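Local coordinates for protein chitin binding domain (Burkholderia pseudomallei, PDB 3UAM) that probably binds chitin or a related polysaccharide and may cleave it oxidatively, as lytic polysaccharide mono-oxygenases of family AA10 do, at residues Q162-P167 against V200-N205; G51-A56 against L61-A66; M122-R127 against N205-V210. One frame throughout, in Å; residues are numbered along the deposited sequence.

Interaction 1: residues Q162-P167 against V200-N205; sequences QPYWGP and VADTAN
Y164 lays one face of its phenol ring against the methylene of D202, and this CH-pi contact is the closest of the interface. D202 CB sits 3.6 Å from the Y164 ring centroid, 21° off the ring normal, shifted toward the rim so that it comes closest to Y164 CE1, at 3.4 Å. The two side chains cross at about a right angle, and the carboxylate plane is turned 68° from the ring. It is therefore the aliphatic part of the aspartate, not its charged oxygens flat on, that meets the aromatic face. The opposite face of Y164 is covered within its own segment: the indole stands edge-on over it, with W165 CE3 3.6 Å above the centre of the Y164 ring. The tyrosine is thus held between indole and aspartate, and P163 CB in turn lies over one face of the W165 indole.

Apolar contact is added at the root of the ring, where Y164 CB faces A201 CB at 4.1 Å. With Y164 CG lying between its backbone N and carbonyl carbon (chi1 69°), the ring rises beside D202 while CB stays at the alanine.

P163-G166 is a type I beta turn following a cis peptide bond before P163, closed by G166 N to P163 O at 2.9 Å. Residues 201-204 form the hairpin loop between strands 190-200 and 205-215 of the LPMO beta-sandwich core.

Hydrogen bonds hold each segment separately, and none runs across the interface. V200 N bonds to N205 O at 3.1 Å across the base of the hairpin, and T203 OG1 accepts from N205 N at 3.1 Å in an ST turn. K125 bridges the neighbourhood from outside: its NZ bonds to Y164 O, and its backbone pairs with that of A201.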
loop_
_atom_site.group_PDB
_atom_site.type_symbol
_atom_site.label_atom_id
_atom_site.label_comp_id
_atom_site.label_asym_id
_atom_site.label_seq_id
_atom_site.Cartn_x
_atom_site.Cartn_y
_atom_site.Cartn_z
ATOM N N GLN A 162 0.382 17.424 -14.409
ATOM C CA GLN A 162 -1.015 17.290 -14.877
ATOM C C GLN A 162 -1.213 18.028 -16.190
ATOM O O GLN A 162 -0.550 19.023 -16.419
ATOM C CB GLN A 162 -1.983 17.881 -13.849
ATOM C CG GLN A 162 -1.969 17.260 -12.467
ATOM C CD GLN A 162 -2.805 18.036 -11.448
ATOM O OE1 GLN A 162 -3.957 18.345 -11.692
ATOM N NE2 GLN A 162 -2.216 18.323 -10.288
ATOM N N PRO A 163 -2.146 17.564 -17.054
ATOM C CA PRO A 163 -2.925 16.346 -16.906
ATOM C C PRO A 163 -2.069 15.103 -17.153
ATOM O O PRO A 163 -0.960 15.205 -17.697
ATOM C CB PRO A 163 -3.985 16.470 -17.995
ATOM C CG PRO A 163 -3.368 17.358 -19.027
ATOM C CD PRO A 163 -2.542 18.327 -18.252
ATOM N N TYR A 164 -2.585 13.932 -16.794
ATOM C CA TYR A 164 -1.795 12.698 -16.953
ATOM C C TYR A 164 -1.533 12.362 -18.412
ATOM O O TYR A 164 -0.704 11.507 -18.696
ATOM C CB TYR A 164 -2.468 11.507 -16.259
ATOM C CG TYR A 164 -3.770 11.020 -16.889
ATOM C CD1 TYR A 164 -3.784 10.267 -18.060
ATOM C CD2 TYR A 164 -4.985 11.305 -16.289
ATOM C CE1 TYR A 164 -4.995 9.816 -18.615
ATOM C CE2 TYR A 164 -6.175 10.880 -16.827
ATOM C CZ TYR A 164 -6.187 10.134 -17.975
ATOM O OH TYR A 164 -7.409 9.714 -18.442
ATOM N N TRP A 165 -2.253 13.004 -19.339
ATOM C CA TRP A 165 -1.990 12.826 -20.780
ATOM C C TRP A 165 -1.172 13.919 -21.413
ATOM O O TRP A 165 -1.051 13.981 -22.644
ATOM C CB TRP A 165 -3.282 12.698 -21.551
ATOM C CG TRP A 165 -4.154 13.923 -21.504
ATOM C CD1 TRP A 165 -4.063 15.086 -22.281
ATOM C CD2 TRP A 165 -5.322 14.124 -20.660
ATOM N NE1 TRP A 165 -5.057 15.960 -21.956
ATOM C CE2 TRP A 165 -5.843 15.449 -20.992
ATOM C CE3 TRP A 165 -5.943 13.382 -19.691
ATOM C CZ2 TRP A 165 -6.937 15.984 -20.355
ATOM C CZ3 TRP A 165 -7.074 13.917 -19.062
ATOM C CH2 TRP A 165 -7.562 15.192 -19.397
ATOM N N GLY A 166 -0.607 14.795 -20.593
ATOM C CA GLY A 166 0.202 15.884 -21.095
ATOM C C GLY A 166 1.477 15.371 -21.767
ATOM O O GLY A 166 1.896 14.228 -21.560
ATOM N N PRO A 167 2.092 16.215 -22.581
ATOM C CA PRO A 167 3.232 15.776 -23.377
ATOM C C PRO A 167 4.386 15.193 -22.562
ATOM O O PRO A 167 5.075 14.323 -23.076
ATOM C CB PRO A 167 3.676 17.057 -24.110
ATOM C CG PRO A 167 3.017 18.180 -23.402
ATOM C CD PRO A 167 1.763 17.635 -22.798
ATOM N N VAL A 200 -2.500 4.980 -9.018
ATOM C CA VAL A 200 -2.322 5.084 -10.449
ATOM C C VAL A 200 -3.186 6.233 -10.981
ATOM O O VAL A 200 -4.408 6.286 -10.732
ATOM C CB VAL A 200 -2.704 3.765 -11.150
ATOM C CG1 VAL A 200 -2.576 3.886 -12.672
ATOM C CG2 VAL A 200 -1.857 2.616 -10.609
ATOM N N ALA A 201 -2.556 7.133 -11.725
ATOM C CA ALA A 201 -3.203 8.350 -12.188
ATOM C C ALA A 201 -4.308 8.101 -13.200
ATOM O O ALA A 201 -5.390 8.711 -13.110
ATOM C CB ALA A 201 -2.173 9.300 -12.788
ATOM N N ASP A 202 -4.040 7.225 -14.157
ATOM C CA ASP A 202 -4.948 7.004 -15.283
ATOM C C ASP A 202 -5.694 5.662 -15.242
ATOM O O ASP A 202 -6.163 5.157 -16.272
ATOM C CB ASP A 202 -4.178 7.169 -16.588
ATOM C CG ASP A 202 -3.117 6.123 -16.790
ATOM O OD1 ASP A 202 -2.770 5.405 -15.825
ATOM O OD2 ASP A 202 -2.591 6.057 -17.921
ATOM N N THR A 203 -5.834 5.112 -14.040
ATOM C CA THR A 203 -6.779 4.038 -13.793
ATOM C C THR A 203 -7.551 4.287 -12.513
ATOM O O THR A 203 -7.288 5.229 -11.754
ATOM C CB THR A 203 -6.109 2.645 -13.702
ATOM O OG1 THR A 203 -5.558 2.475 -12.398
ATOM C CG2 THR A 203 -5.007 2.429 -14.848
ATOM N N ALA A 204 -8.513 3.422 -12.282
ATOM C CA ALA A 204 -9.341 3.468 -11.092
ATOM C C ALA A 204 -8.634 3.020 -9.809
ATOM O O ALA A 204 -9.224 3.111 -8.730
ATOM C CB ALA A 204 -10.547 2.574 -11.330
ATOM N N ASN A 205 -7.404 2.495 -9.928
ATOM C CA ASN A 205 -6.854 1.622 -8.899
ATOM C C ASN A 205 -5.568 2.100 -8.227
ATOM O O ASN A 205 -4.903 3.072 -8.672
ATOM C CB ASN A 205 -6.610 0.219 -9.466
ATOM C CG ASN A 205 -7.883 -0.479 -9.905
ATOM O OD1 ASN A 205 -8.944 -0.267 -9.351
ATOM N ND2 ASN A 205 -7.760 -1.346 -10.875
#

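Interaction 2: residues G51-A56 against L61-A66; sequences GKFFPA and LRDPDA
F53 turns the edge of its ring to L61 O, linking two parts of the long surface loop that follows strand 49-51 in this LPMO domain. L61 O lies in the ring plane, 3.4 Å from F53 CE2. Farther round, the D63 and F53 side chains cross at about a right angle, with the carboxylate plane 73° from the phenyl; D63 OD2 approaches obliquely, 3.3 Å from F53 CE1, and D63 CB is 3.6 Å from F53 CZ. K52 CG lies over one ring face, toward its rim, 3.5 Å above the plane. Nearby, A56 CB packs on L61 CD1 at 3.8 Å.

D63 is held at both oxygens. Its CG stands anti to the backbone N (chi1 -168°), which sets the carboxylate beside the F53 ring. OD2 forms the salt bridge with R128 NH1, and a water links it to K52 NZ, accepting from the lysine and donating to OD2 at 2.6 Å. OD1 turns back on its own chain as an Asx turn. It accepts D65 N and A66 N from opposite faces of the carboxylate plane, at 2.9 Å from D65 N to D63 OD1 and 3.0 Å from A66 N to D63 OD1.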
loop_
_atom_site.group_PDB
_atom_site.type_symbol
_atom_site.label_atom_id
_atom_site.label_comp_id
_atom_site.label_asym_id
_atom_site.label_seq_id
_atom_site.Cartn_x
_atom_site.Cartn_y
_atom_site.Cartn_z
ATOM N N GLY A 51 -9.495 -0.420 -5.770
ATOM C CA GLY A 51 -9.822 0.991 -5.926
ATOM C C GLY A 51 -8.919 1.854 -5.091
ATOM O O GLY A 51 -8.623 1.516 -3.943
ATOM N N LYS A 52 -8.476 2.973 -5.668
ATOM C CA LYS A 52 -7.643 3.947 -4.952
ATOM C C LYS A 52 -8.457 4.870 -4.026
ATOM O O LYS A 52 -9.677 4.848 -4.011
ATOM C CB LYS A 52 -6.802 4.785 -5.964
ATOM C CG LYS A 52 -7.628 5.631 -6.921
ATOM C CD LYS A 52 -6.759 6.242 -8.013
ATOM C CE LYS A 52 -7.584 6.892 -9.099
ATOM N NZ LYS A 52 -6.743 7.567 -10.129
ATOM N N PHE A 53 -7.742 5.679 -3.255
ATOM C CA PHE A 53 -8.305 6.683 -2.332
ATOM C C PHE A 53 -8.812 6.103 -1.004
ATOM O O PHE A 53 -9.665 6.704 -0.334
ATOM C CB PHE A 53 -9.381 7.574 -2.981
ATOM C CG PHE A 53 -8.984 8.226 -4.269
ATOM C CD1 PHE A 53 -7.671 8.405 -4.632
ATOM C CD2 PHE A 53 -9.964 8.704 -5.118
ATOM C CE1 PHE A 53 -7.342 9.041 -5.823
ATOM C CE2 PHE A 53 -9.647 9.344 -6.298
ATOM C CZ PHE A 53 -8.323 9.499 -6.659
ATOM N N PHE A 54 -8.260 4.957 -0.596
ATOM C CA PHE A 54 -8.284 4.590 0.818
ATOM C C PHE A 54 -7.943 5.835 1.661
ATOM O O PHE A 54 -6.998 6.547 1.331
ATOM C CB PHE A 54 -7.271 3.470 1.066
ATOM C CG PHE A 54 -7.180 3.043 2.491
ATOM C CD1 PHE A 54 -6.301 3.662 3.356
ATOM C CD2 PHE A 54 -7.966 2.015 2.954
ATOM C CE1 PHE A 54 -6.231 3.258 4.675
ATOM C CE2 PHE A 54 -7.895 1.608 4.261
ATOM C CZ PHE A 54 -7.023 2.225 5.118
ATOM N N PRO A 55 -8.682 6.089 2.759
ATOM C CA PRO A 55 -9.687 5.246 3.397
ATOM C C PRO A 55 -11.126 5.491 2.951
ATOM O O PRO A 55 -12.052 5.122 3.671
ATOM C CB PRO A 55 -9.523 5.614 4.876
ATOM C CG PRO A 55 -9.223 7.072 4.844
ATOM C CD PRO A 55 -8.338 7.242 3.620
ATOM N N ALA A 56 -11.340 6.063 1.765
ATOM C CA ALA A 56 -12.706 6.259 1.281
ATOM C C ALA A 56 -13.367 4.877 1.130
ATOM O O ALA A 56 -12.666 3.850 1.026
ATOM C CB ALA A 56 -12.715 7.038 -0.038
ATOM N N LEU A 61 -15.082 9.004 -6.893
ATOM C CA LEU A 61 -14.449 10.219 -6.390
ATOM C C LEU A 61 -13.378 10.690 -7.362
ATOM O O LEU A 61 -12.636 9.874 -7.921
ATOM C CB LEU A 61 -13.811 9.977 -5.014
ATOM C CG LEU A 61 -14.832 9.851 -3.898
ATOM C CD1 LEU A 61 -14.152 9.355 -2.624
ATOM C CD2 LEU A 61 -15.542 11.191 -3.697
ATOM N N ARG A 62 -13.277 12.002 -7.545
ATOM C CA ARG A 62 -12.152 12.570 -8.277
ATOM C C ARG A 62 -10.947 12.688 -7.353
ATOM O O ARG A 62 -11.080 12.763 -6.135
ATOM C CB ARG A 62 -12.502 13.946 -8.873
ATOM C CG ARG A 62 -13.728 13.952 -9.777
ATOM C CD ARG A 62 -13.734 12.837 -10.806
ATOM N NE ARG A 62 -12.617 12.923 -11.769
ATOM C CZ ARG A 62 -12.742 13.202 -13.064
ATOM N NH1 ARG A 62 -13.926 13.431 -13.589
ATOM N NH2 ARG A 62 -11.672 13.233 -13.851
ATOM N N ASP A 63 -9.769 12.708 -7.947
ATOM C CA ASP A 63 -8.550 12.910 -7.191
ATOM C C ASP A 63 -8.544 14.329 -6.573
ATOM O O ASP A 63 -8.788 15.300 -7.271
ATOM C CB ASP A 63 -7.357 12.700 -8.103
ATOM C CG ASP A 63 -6.054 12.616 -7.343
ATOM O OD1 ASP A 63 -5.556 13.676 -6.914
ATOM O OD2 ASP A 63 -5.527 11.496 -7.189
ATOM N N PRO A 64 -8.259 14.444 -5.264
ATOM C CA PRO A 64 -8.242 15.754 -4.597
ATOM C C PRO A 64 -7.164 16.729 -5.127
ATOM O O PRO A 64 -7.322 17.942 -5.004
ATOM C CB PRO A 64 -7.920 15.388 -3.138
ATOM C CG PRO A 64 -7.115 14.161 -3.242
ATOM C CD PRO A 64 -7.766 13.379 -4.368
ATOM N N ASP A 65 -6.080 16.216 -5.707
ATOM C CA ASP A 65 -5.009 17.073 -6.200
ATOM C C ASP A 65 -5.026 17.240 -7.711
ATOM O O ASP A 65 -4.633 18.302 -8.207
ATOM C CB ASP A 65 -3.662 16.508 -5.781
ATOM C CG ASP A 65 -3.507 16.451 -4.288
ATOM O OD1 ASP A 65 -3.510 17.550 -3.676
ATOM O OD2 ASP A 65 -3.375 15.322 -3.744
ATOM N N ALA A 66 -5.494 16.221 -8.435
ATOM C CA ALA A 66 -5.412 16.191 -9.892
ATOM C C ALA A 66 -6.790 15.964 -10.540
ATOM O O ALA A 66 -7.224 14.821 -10.685
ATOM C CB ALA A 66 -4.418 15.111 -10.315
HETATM O O HOH W 1 -5.418 9.584 -8.979
#

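Interaction 3: residues M122-R127 against N205-V210; sequences MPHKTR and NAFYQV
H124 and F207 meet through the rims of their rings, and this single aromatic pair makes up the direct contact. H124 CD2 is 3.8 Å from F207 CE1 and 4.0 Å from F207 CZ. The ring centroids lie 6.0 Å apart with the planes inclined at 45°, so neither ring covers the face of the other and the pair is not a stack. The side chains cross at about a right angle. In F207, CG stands anti to the carbonyl carbon and beside the backbone N (chi1 -67°), which carries the phenyl off strand 205-215 toward the histidine.

Apolar packing continues on the imidazole from a neighbouring strand, where V200 CG1 lies against H124 CG. R20, just ahead of strand 21-26, also touches the histidine.

Hydrogen bonding fixes the backbone that bears H124. T126 OG1 donates to H124 O at 3.1 Å from 44° above the carbonyl plane, and the same hydroxyl oxygen is hydrogen-bonded to W198 NE1.

At the far end of 122-127, where the chain turns a corner, R127 NE makes a salt bridge with D69, and R127 NH1 bonds to the backbone oxygens of N159 and Y161.

The buried histidine just before a core strand, with a phenylalanine beside it, is consistent with the copper site of AA10 mono-oxygenases. H124 is probably the second histidine of the histidine brace, and F207 the aromatic residue beside the copper position. The other brace histidine would be the N-terminal residue of the mature chain, at the start of strand 21-26. No copper is among the atoms given, so the match rests on the family and on this pairing of imidazole and phenyl.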
loop_
_atom_site.group_PDB
_atom_site.type_symbol
_atom_site.label_atom_id
_atom_site.label_comp_id
_atom_site.label_asym_id
_atom_site.label_seq_id
_atom_site.Cartn_x
_atom_site.Cartn_y
_atom_site.Cartn_z
ATOM N N MET A 122 6.497 -2.958 -15.780
ATOM C CA MET A 122 5.674 -2.087 -16.624
ATOM C C MET A 122 4.932 -1.069 -15.761
ATOM O O MET A 122 3.702 -1.085 -15.709
ATOM C CB MET A 122 4.658 -2.895 -17.461
ATOM C CG MET A 122 5.183 -4.124 -18.181
ATOM S SD MET A 122 6.287 -3.763 -19.555
ATOM C CE MET A 122 7.210 -5.290 -19.799
ATOM N N PRO A 123 5.685 -0.196 -15.062
ATOM C CA PRO A 123 5.081 0.686 -14.078
ATOM C C PRO A 123 4.054 1.627 -14.655
ATOM O O PRO A 123 4.155 2.057 -15.788
ATOM C CB PRO A 123 6.283 1.471 -13.492
ATOM C CG PRO A 123 7.398 1.277 -14.471
ATOM C CD PRO A 123 7.154 -0.067 -15.092
ATOM N N HIS A 124 3.036 1.900 -13.864
ATOM C CA HIS A 124 1.961 2.824 -14.236
ATOM C C HIS A 124 2.351 4.267 -14.080
ATOM O O HIS A 124 3.247 4.612 -13.287
ATOM C CB HIS A 124 0.778 2.578 -13.304
ATOM C CG HIS A 124 -0.101 1.437 -13.715
ATOM N ND1 HIS A 124 -0.844 1.478 -14.828
ATOM C CD2 HIS A 124 -0.344 0.204 -13.113
ATOM C CE1 HIS A 124 -1.554 0.331 -14.935
ATOM N NE2 HIS A 124 -1.254 -0.446 -13.873
ATOM N N LYS A 125 1.661 5.141 -14.808
ATOM C CA LYS A 125 1.649 6.578 -14.465
ATOM C C LYS A 125 1.144 6.771 -13.035
ATOM O O LYS A 125 0.077 6.319 -12.702
ATOM C CB LYS A 125 0.748 7.346 -15.419
ATOM C CG LYS A 125 1.286 7.435 -16.829
ATOM C CD LYS A 125 0.345 8.197 -17.746
ATOM C CE LYS A 125 0.918 8.305 -19.156
ATOM N NZ LYS A 125 0.052 9.099 -20.078
ATOM N N THR A 126 1.918 7.441 -12.200
ATOM C CA THR A 126 1.664 7.485 -10.754
ATOM C C THR A 126 1.247 8.871 -10.254
ATOM O O THR A 126 1.936 9.842 -10.513
ATOM C CB THR A 126 2.927 7.097 -10.003
ATOM O OG1 THR A 126 3.335 5.791 -10.411
ATOM C CG2 THR A 126 2.705 7.140 -8.477
ATOM N N ARG A 127 0.147 8.955 -9.510
ATOM C CA ARG A 127 -0.217 10.216 -8.864
ATOM C C ARG A 127 0.498 10.393 -7.538
ATOM O O ARG A 127 1.009 11.456 -7.261
ATOM C CB ARG A 127 -1.734 10.351 -8.672
ATOM C CG ARG A 127 -2.157 11.694 -8.096
ATOM C CD ARG A 127 -1.567 12.876 -8.861
ATOM N NE ARG A 127 -1.904 12.836 -10.277
ATOM C CZ ARG A 127 -1.270 13.509 -11.238
ATOM N NH1 ARG A 127 -0.216 14.255 -10.956
ATOM N NH2 ARG A 127 -1.655 13.385 -12.505
ATOM N N ASN A 205 -7.404 2.495 -9.928
ATOM C CA ASN A 205 -6.854 1.622 -8.899
ATOM C C ASN A 205 -5.568 2.100 -8.227
ATOM O O ASN A 205 -4.903 3.072 -8.672
ATOM C CB ASN A 205 -6.610 0.219 -9.466
ATOM C CG ASN A 205 -7.883 -0.479 -9.905
ATOM O OD1 ASN A 205 -8.944 -0.267 -9.351
ATOM N ND2 ASN A 205 -7.760 -1.346 -10.875
ATOM N N ALA A 206 -5.274 1.420 -7.119
ATOM C CA ALA A 206 -4.033 1.539 -6.371
ATOM C C ALA A 206 -3.546 0.142 -5.994
ATOM O O ALA A 206 -4.325 -0.803 -5.954
ATOM C CB ALA A 206 -4.242 2.354 -5.110
ATOM N N PHE A 207 -2.253 0.029 -5.728
ATOM C CA PHE A 207 -1.674 -1.212 -5.245
ATOM C C PHE A 207 -1.423 -1.072 -3.741
ATOM O O PHE A 207 -0.881 -0.072 -3.273
ATOM C CB PHE A 207 -0.379 -1.533 -5.991
ATOM C CG PHE A 207 -0.592 -1.850 -7.461
ATOM C CD1 PHE A 207 -1.065 -0.892 -8.336
ATOM C CD2 PHE A 207 -0.351 -3.138 -7.959
ATOM C CE1 PHE A 207 -1.302 -1.196 -9.683
ATOM C CE2 PHE A 207 -0.566 -3.436 -9.290
ATOM C CZ PHE A 207 -1.048 -2.466 -10.158
ATOM N N TYR A 208 -1.810 -2.108 -3.009
ATOM C CA TYR A 208 -1.833 -2.116 -1.549
ATOM C C TYR A 208 -0.786 -3.079 -1.000
ATOM O O TYR A 208 -0.843 -4.277 -1.255
ATOM C CB TYR A 208 -3.244 -2.516 -1.081
ATOM C CG TYR A 208 -4.253 -1.425 -1.283
ATOM C CD1 TYR A 208 -4.883 -1.249 -2.511
ATOM C CD2 TYR A 208 -4.617 -0.585 -0.239
ATOM C CE1 TYR A 208 -5.818 -0.233 -2.699
ATOM C CE2 TYR A 208 -5.543 0.430 -0.416
ATOM C CZ TYR A 208 -6.133 0.617 -1.642
ATOM O OH TYR A 208 -7.083 1.618 -1.814
ATOM N N GLN A 209 0.142 -2.535 -0.208
ATOM C CA GLN A 209 1.245 -3.298 0.367
ATOM C C GLN A 209 1.369 -3.052 1.871
ATOM O O GLN A 209 2.008 -2.098 2.337
ATOM C CB GLN A 209 2.558 -2.987 -0.343
ATOM C CG GLN A 209 2.573 -3.470 -1.786
ATOM C CD GLN A 209 2.961 -4.924 -1.912
ATOM O OE1 GLN A 209 3.996 -5.339 -1.402
ATOM N NE2 GLN A 209 2.136 -5.706 -2.622
ATOM N N VAL A 210 0.742 -3.957 2.606
ATOM C CA VAL A 210 0.859 -4.026 4.053
ATOM C C VAL A 210 2.234 -4.546 4.484
ATOM O O VAL A 210 2.761 -5.485 3.914
ATOM C CB VAL A 210 -0.303 -4.886 4.629
ATOM C CG1 VAL A 210 0.013 -5.404 6.016
ATOM C CG2 VAL A 210 -1.563 -4.039 4.662
#

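From the N terminus, interaction 2 closes first, a short loop of the excursion after strand 49-51, and is complete before the others begin. Interaction 3 opens next at 122-127 and closes at 205-210, joining the approach to strand 126-133 to strand 205-215. Interaction 1 nests inside that long loop, setting the turn at 162-167 against the hairpin loop at 200-205; N205 belongs to both. The three sit 12 to 13 Å apart between centres and touch one another. K52 of interaction 2 reaches the hairpin of interaction 1 through hydrogen bonds to its backbone. Surface loops are thereby tied to the mixed sheet.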